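Local coordinates for cytochrome P450 (Picrophilus torridus, PDB 2RFB), which binds heme and probably acts as a monooxygenase, using molecular oxygen to insert one oxygen atom into a substrate, at residues A[86-90]-A[311-316]; A[320-326]-A[337-343]. All blocks are in the same frame, centred on the assembly; numbering follows the deposited sequence.

Contact 1 (A[86-90]-A[311-316]); sequences IKNID and DILNHF
I86 reaches across to D311, I312, H315 and F316, and its side chain can be followed outward atom by atom. CB leans toward the opposing helix. CG1, set anti to the backbone N (chi1 -157°), slides past H315 in the opposite direction, 4.0 Å from H315 CB, and comes within 4.1 Å of D311 O. At the tip, CD1 crosses I312 at about a right angle, 4.0 Å from I312 CG1, and brushes F316 CE2. In the P450 fold these are probably the end of helix D with the loop after it, and the end of helix L, two members of the D-E-I-L core bundle; I312 also packs on I197 and I201 of helix 175-206. I86 O sits 3.3 Å above one face of the H315 imidazole, offset toward the rim and badly angled for a bond to NE2, while the ring turns its edge to F316, with ND1 over the centre of the phenyl face. An alanine in place of H315 would keep the CB contact but is likely to strip cover from that phenyl face and open a gap beneath I86 O. I89 CG2 meets F316 CZ at 3.6 Å, and I89 in turn packs on I94 and Y98. D90 OD1 approaches F316 CE1 obliquely at 3.5 Å.

Contact 2 (A[320-326]-A[337-343]); sequences KIDYKKS and YDKLFLS
I321 and L342 form a single antiparallel bridge of the non-hydrogen-bonded kind, flanked by D322 N to F341 O and by S343 N to K320 O. The first bond is 2.6 Å long and lies in the carbonyl plane; the second is modelled too short for its length to be trusted. The compact part of the contact lies around S326 and Y337. S326 OG, held beside its own backbone N (chi1 -37°), accepts from F341 N at 3.1 Å, almost straight at 169°, and donates to D322 O from above that carbonyl's plane. One hydroxyl thus ties the turn 322-326 to the opposing chain. Next to it, I321 CD1 comes from the opposite direction and meets the Y337 ring obliquely, 3.6 Å from Y337 CZ, while L340 CD1 covers one face of the same ring. The two phenols cross at about a right angle, and Y337 OH donates to Y323 OH at 2.8 Å; Y323 OH lies in the plane of the Y337 ring. The solvent side is looser. There K325 CB rests 3.6 Å from F341 CD1, with K325 O at the edge of the phenyl ring, and K320 CB runs beside the C-terminal carboxylate, 3.6 Å from S343 O. D322 OD1 accepts from K324 N, closing an Asx turn. D338 and K339 both face R327 in a classic bulge, and L340 bonds through its backbone to I94. Segments 320-326 and 337-343, with the chain at I94, probably correspond to the small sheet, β3 in P450 nomenclature, that joins the C-terminus to the chain between helices D and E and to the one after helix L.

Overall arrangement
Contacts 1 and 2 follow one another along the chain: helix 298-315 closes the first, and the loop leaving it opens the second. Their centres are 15 Å apart, yet they touch where F316 CZ meets L342 CD2 at 3.3 Å, so the first residue past the helix also packs against the C-terminal segment. Shared neighbours bind them further, since I201 of helix 175-206 lies against I312, L340 and L342, and I94 against I89, L340 and L342. Both stand off from the heme, with the side chains of I312 and Y337 each about 13 Å from it. Helix 298-315 nevertheless follows closely on C295, the axial ligand of the heme iron.

Contact 1 (A[86-90]-A[311-316])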
# COMPACT_ATOMS: atom_id res chain seq x y z
N ILE A 86 -6.67 -15.79 -12.29
CA ILE A 86 -6.54 -17.00 -11.46
C ILE A 86 -6.87 -18.28 -12.27
O ILE A 86 -6.43 -19.37 -11.89
CB ILE A 86 -7.48 -16.88 -10.22
CG1 ILE A 86 -7.03 -17.77 -9.05
CG2 ILE A 86 -8.98 -17.22 -10.58
CD1 ILE A 86 -5.81 -17.37 -8.34
N LYS A 87 -7.63 -18.13 -13.37
CA LYS A 87 -8.19 -19.24 -14.17
C LYS A 87 -7.21 -20.35 -14.45
O LYS A 87 -7.58 -21.53 -14.49
CB LYS A 87 -8.64 -18.73 -15.55
CG LYS A 87 -10.12 -18.66 -15.80
CD LYS A 87 -10.32 -18.17 -17.23
CE LYS A 87 -11.79 -18.06 -17.60
NZ LYS A 87 -11.98 -18.18 -19.09
N ASN A 88 -5.97 -19.96 -14.68
CA ASN A 88 -5.00 -20.78 -15.37
C ASN A 88 -3.64 -20.39 -14.85
O ASN A 88 -2.75 -20.01 -15.62
CB ASN A 88 -5.06 -20.45 -16.86
CG ASN A 88 -5.10 -18.95 -17.12
OD1 ASN A 88 -5.04 -18.11 -16.18
ND2 ASN A 88 -5.24 -18.59 -18.41
N ILE A 89 -3.51 -20.43 -13.54
CA ILE A 89 -2.33 -19.92 -12.93
C ILE A 89 -1.52 -21.10 -12.47
O ILE A 89 -0.33 -20.99 -12.28
CB ILE A 89 -2.71 -19.03 -11.73
CG1 ILE A 89 -1.60 -18.07 -11.40
CG2 ILE A 89 -3.07 -19.85 -10.52
CD1 ILE A 89 -1.95 -17.32 -10.19
N ASP A 90 -2.19 -22.23 -12.30
CA ASP A 90 -1.54 -23.40 -11.76
C ASP A 90 -0.12 -23.57 -12.29
O ASP A 90 0.15 -23.37 -13.49
CB ASP A 90 -2.38 -24.66 -12.06
CG ASP A 90 -3.76 -24.57 -11.45
OD1 ASP A 90 -3.93 -25.05 -10.30
OD2 ASP A 90 -4.63 -23.97 -12.13
N ASP A 311 -10.99 -15.99 -4.21
CA ASP A 311 -10.59 -16.66 -5.42
C ASP A 311 -9.45 -17.66 -5.23
O ASP A 311 -9.47 -18.73 -5.86
CB ASP A 311 -10.18 -15.65 -6.48
CG ASP A 311 -11.37 -15.00 -7.14
OD1 ASP A 311 -12.53 -15.42 -6.89
OD2 ASP A 311 -11.12 -14.08 -7.94
N ILE A 312 -8.47 -17.33 -4.38
CA ILE A 312 -7.36 -18.25 -4.21
C ILE A 312 -7.89 -19.43 -3.46
O ILE A 312 -7.63 -20.55 -3.79
CB ILE A 312 -6.20 -17.60 -3.46
CG1 ILE A 312 -5.41 -16.68 -4.37
CG2 ILE A 312 -5.29 -18.64 -2.78
CD1 ILE A 312 -4.55 -15.72 -3.53
N LEU A 313 -8.68 -19.20 -2.44
CA LEU A 313 -9.15 -20.33 -1.68
C LEU A 313 -10.06 -21.26 -2.47
O LEU A 313 -10.02 -22.47 -2.22
CB LEU A 313 -9.77 -19.90 -0.35
CG LEU A 313 -8.77 -19.40 0.71
CD1 LEU A 313 -9.53 -18.84 1.90
CD2 LEU A 313 -7.95 -20.55 1.18
N ASN A 314 -10.85 -20.74 -3.42
CA ASN A 314 -11.74 -21.63 -4.20
C ASN A 314 -11.06 -22.30 -5.40
O ASN A 314 -11.62 -23.20 -6.00
CB ASN A 314 -13.00 -20.89 -4.68
CG ASN A 314 -13.97 -20.57 -3.56
OD1 ASN A 314 -13.99 -19.45 -3.05
ND2 ASN A 314 -14.76 -21.54 -3.17
N HIS A 315 -9.88 -21.83 -5.77
CA HIS A 315 -9.18 -22.38 -6.90
C HIS A 315 -8.28 -23.57 -6.51
O HIS A 315 -8.21 -24.55 -7.22
CB HIS A 315 -8.35 -21.30 -7.62
CG HIS A 315 -7.87 -21.73 -8.96
ND1 HIS A 315 -6.61 -22.25 -9.17
CD2 HIS A 315 -8.51 -21.80 -10.16
CE1 HIS A 315 -6.49 -22.60 -10.44
NE2 HIS A 315 -7.63 -22.34 -11.06
N PHE A 316 -7.61 -23.48 -5.36
CA PHE A 316 -6.74 -24.57 -4.90
C PHE A 316 -7.40 -25.44 -3.80
O PHE A 316 -8.12 -24.94 -2.97
CB PHE A 316 -5.40 -23.98 -4.42
CG PHE A 316 -4.68 -23.16 -5.47
CD1 PHE A 316 -4.03 -23.78 -6.53
CD2 PHE A 316 -4.68 -21.77 -5.41
CE1 PHE A 316 -3.36 -23.01 -7.51
CE2 PHE A 316 -4.03 -21.00 -6.38
CZ PHE A 316 -3.36 -21.60 -7.42

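Contact 2 (A[320-326]-A[337-343])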
# COMPACT_ATOMS: atom_id res chain seq x y z
N LYS A 320 0.37 -25.46 -0.26
CA LYS A 320 1.74 -25.52 0.29
C LYS A 320 2.65 -24.65 -0.55
O LYS A 320 2.67 -24.75 -1.78
CB LYS A 320 2.33 -26.94 0.24
CG LYS A 320 1.48 -28.08 0.78
CD LYS A 320 1.96 -29.44 0.23
CE LYS A 320 0.85 -30.54 0.35
NZ LYS A 320 -0.49 -30.14 -0.27
N ILE A 321 3.42 -23.80 0.09
CA ILE A 321 4.36 -22.97 -0.65
C ILE A 321 5.58 -23.81 -0.96
O ILE A 321 6.10 -24.46 -0.09
CB ILE A 321 4.77 -21.76 0.16
CG1 ILE A 321 3.64 -20.72 0.17
CG2 ILE A 321 6.11 -21.20 -0.39
CD1 ILE A 321 3.90 -19.43 1.04
N ASP A 322 6.04 -23.81 -2.20
CA ASP A 322 7.27 -24.55 -2.50
C ASP A 322 8.50 -23.70 -2.21
O ASP A 322 8.87 -22.86 -3.01
CB ASP A 322 7.31 -25.02 -3.95
CG ASP A 322 8.56 -25.82 -4.25
OD1 ASP A 322 9.54 -25.78 -3.47
OD2 ASP A 322 8.56 -26.50 -5.29
N TYR A 323 9.17 -23.99 -1.11
CA TYR A 323 10.28 -23.14 -0.68
C TYR A 323 11.63 -23.37 -1.36
O TYR A 323 12.58 -22.63 -1.08
CB TYR A 323 10.44 -23.23 0.86
CG TYR A 323 9.54 -22.21 1.51
CD1 TYR A 323 8.38 -22.60 2.17
CD2 TYR A 323 9.81 -20.85 1.39
CE1 TYR A 323 7.55 -21.66 2.72
CE2 TYR A 323 8.98 -19.91 1.95
CZ TYR A 323 7.86 -20.33 2.60
OH TYR A 323 7.03 -19.39 3.15
N LYS A 324 11.71 -24.39 -2.22
CA LYS A 324 12.89 -24.63 -3.03
C LYS A 324 12.89 -23.74 -4.29
O LYS A 324 13.84 -23.78 -5.07
CB LYS A 324 12.97 -26.11 -3.42
CG LYS A 324 13.50 -26.99 -2.31
CD LYS A 324 13.28 -28.46 -2.63
CE LYS A 324 13.84 -29.37 -1.52
NZ LYS A 324 12.90 -29.38 -0.36
N LYS A 325 11.80 -23.00 -4.51
CA LYS A 325 11.69 -22.03 -5.61
C LYS A 325 11.17 -20.66 -5.16
O LYS A 325 11.30 -19.71 -5.88
CB LYS A 325 10.79 -22.55 -6.71
CG LYS A 325 10.72 -24.07 -6.81
CD LYS A 325 10.36 -24.53 -8.18
CE LYS A 325 9.87 -25.95 -8.11
NZ LYS A 325 8.60 -25.81 -7.35
N SER A 326 10.60 -20.55 -3.97
CA SER A 326 10.02 -19.29 -3.57
C SER A 326 10.96 -18.58 -2.64
O SER A 326 11.69 -19.22 -1.90
CB SER A 326 8.65 -19.49 -2.88
OG SER A 326 7.95 -20.55 -3.49
N TYR A 337 6.81 -11.74 -0.99
CA TYR A 337 7.57 -12.72 -1.75
C TYR A 337 8.14 -12.06 -3.00
O TYR A 337 7.54 -11.16 -3.57
CB TYR A 337 6.67 -13.89 -2.17
CG TYR A 337 6.38 -14.78 -1.01
CD1 TYR A 337 5.43 -14.41 -0.05
CD2 TYR A 337 7.12 -15.96 -0.82
CE1 TYR A 337 5.18 -15.20 1.05
CE2 TYR A 337 6.86 -16.77 0.27
CZ TYR A 337 5.87 -16.38 1.20
OH TYR A 337 5.64 -17.14 2.31
N ASP A 338 9.31 -12.51 -3.39
CA ASP A 338 9.87 -12.07 -4.62
C ASP A 338 9.18 -12.89 -5.70
O ASP A 338 8.67 -12.33 -6.67
CB ASP A 338 11.37 -12.30 -4.60
CG ASP A 338 12.03 -12.02 -5.95
OD1 ASP A 338 11.55 -11.17 -6.71
OD2 ASP A 338 13.06 -12.62 -6.22
N LYS A 339 9.15 -14.21 -5.49
CA LYS A 339 8.47 -15.16 -6.32
C LYS A 339 7.80 -16.17 -5.41
O LYS A 339 8.34 -16.52 -4.32
CB LYS A 339 9.48 -15.93 -7.18
CG LYS A 339 10.09 -15.19 -8.32
CD LYS A 339 11.25 -16.00 -8.80
CE LYS A 339 12.24 -15.17 -9.58
NZ LYS A 339 11.74 -14.93 -10.96
N LEU A 340 6.65 -16.69 -5.84
CA LEU A 340 5.89 -17.63 -5.02
C LEU A 340 5.36 -18.77 -5.88
O LEU A 340 4.58 -18.56 -6.81
CB LEU A 340 4.75 -16.93 -4.31
CG LEU A 340 4.06 -17.64 -3.12
CD1 LEU A 340 3.17 -16.68 -2.32
CD2 LEU A 340 3.18 -18.80 -3.62
N PHE A 341 5.80 -19.98 -5.58
CA PHE A 341 5.37 -21.15 -6.32
C PHE A 341 4.74 -22.10 -5.35
O PHE A 341 5.26 -22.36 -4.27
CB PHE A 341 6.54 -21.86 -7.00
CG PHE A 341 7.21 -21.05 -8.01
CD1 PHE A 341 8.24 -20.19 -7.65
CD2 PHE A 341 6.82 -21.12 -9.33
CE1 PHE A 341 8.89 -19.42 -8.60
CE2 PHE A 341 7.45 -20.33 -10.29
CZ PHE A 341 8.50 -19.48 -9.91
N LEU A 342 3.62 -22.62 -5.79
CA LEU A 342 2.80 -23.46 -4.98
C LEU A 342 3.15 -24.93 -5.05
O LEU A 342 3.53 -25.46 -6.07
CB LEU A 342 1.36 -23.31 -5.41
CG LEU A 342 0.35 -22.73 -4.48
CD1 LEU A 342 0.85 -21.54 -3.67
CD2 LEU A 342 -0.86 -22.39 -5.34
N SER A 343 2.98 -25.56 -3.91
CA SER A 343 2.76 -27.00 -3.81
C SER A 343 4.07 -27.65 -3.65
O SER A 343 4.53 -27.86 -2.52
CB SER A 343 2.02 -27.54 -5.03
OG SER A 343 1.98 -28.93 -4.91
OXT SER A 343 4.67 -27.91 -4.69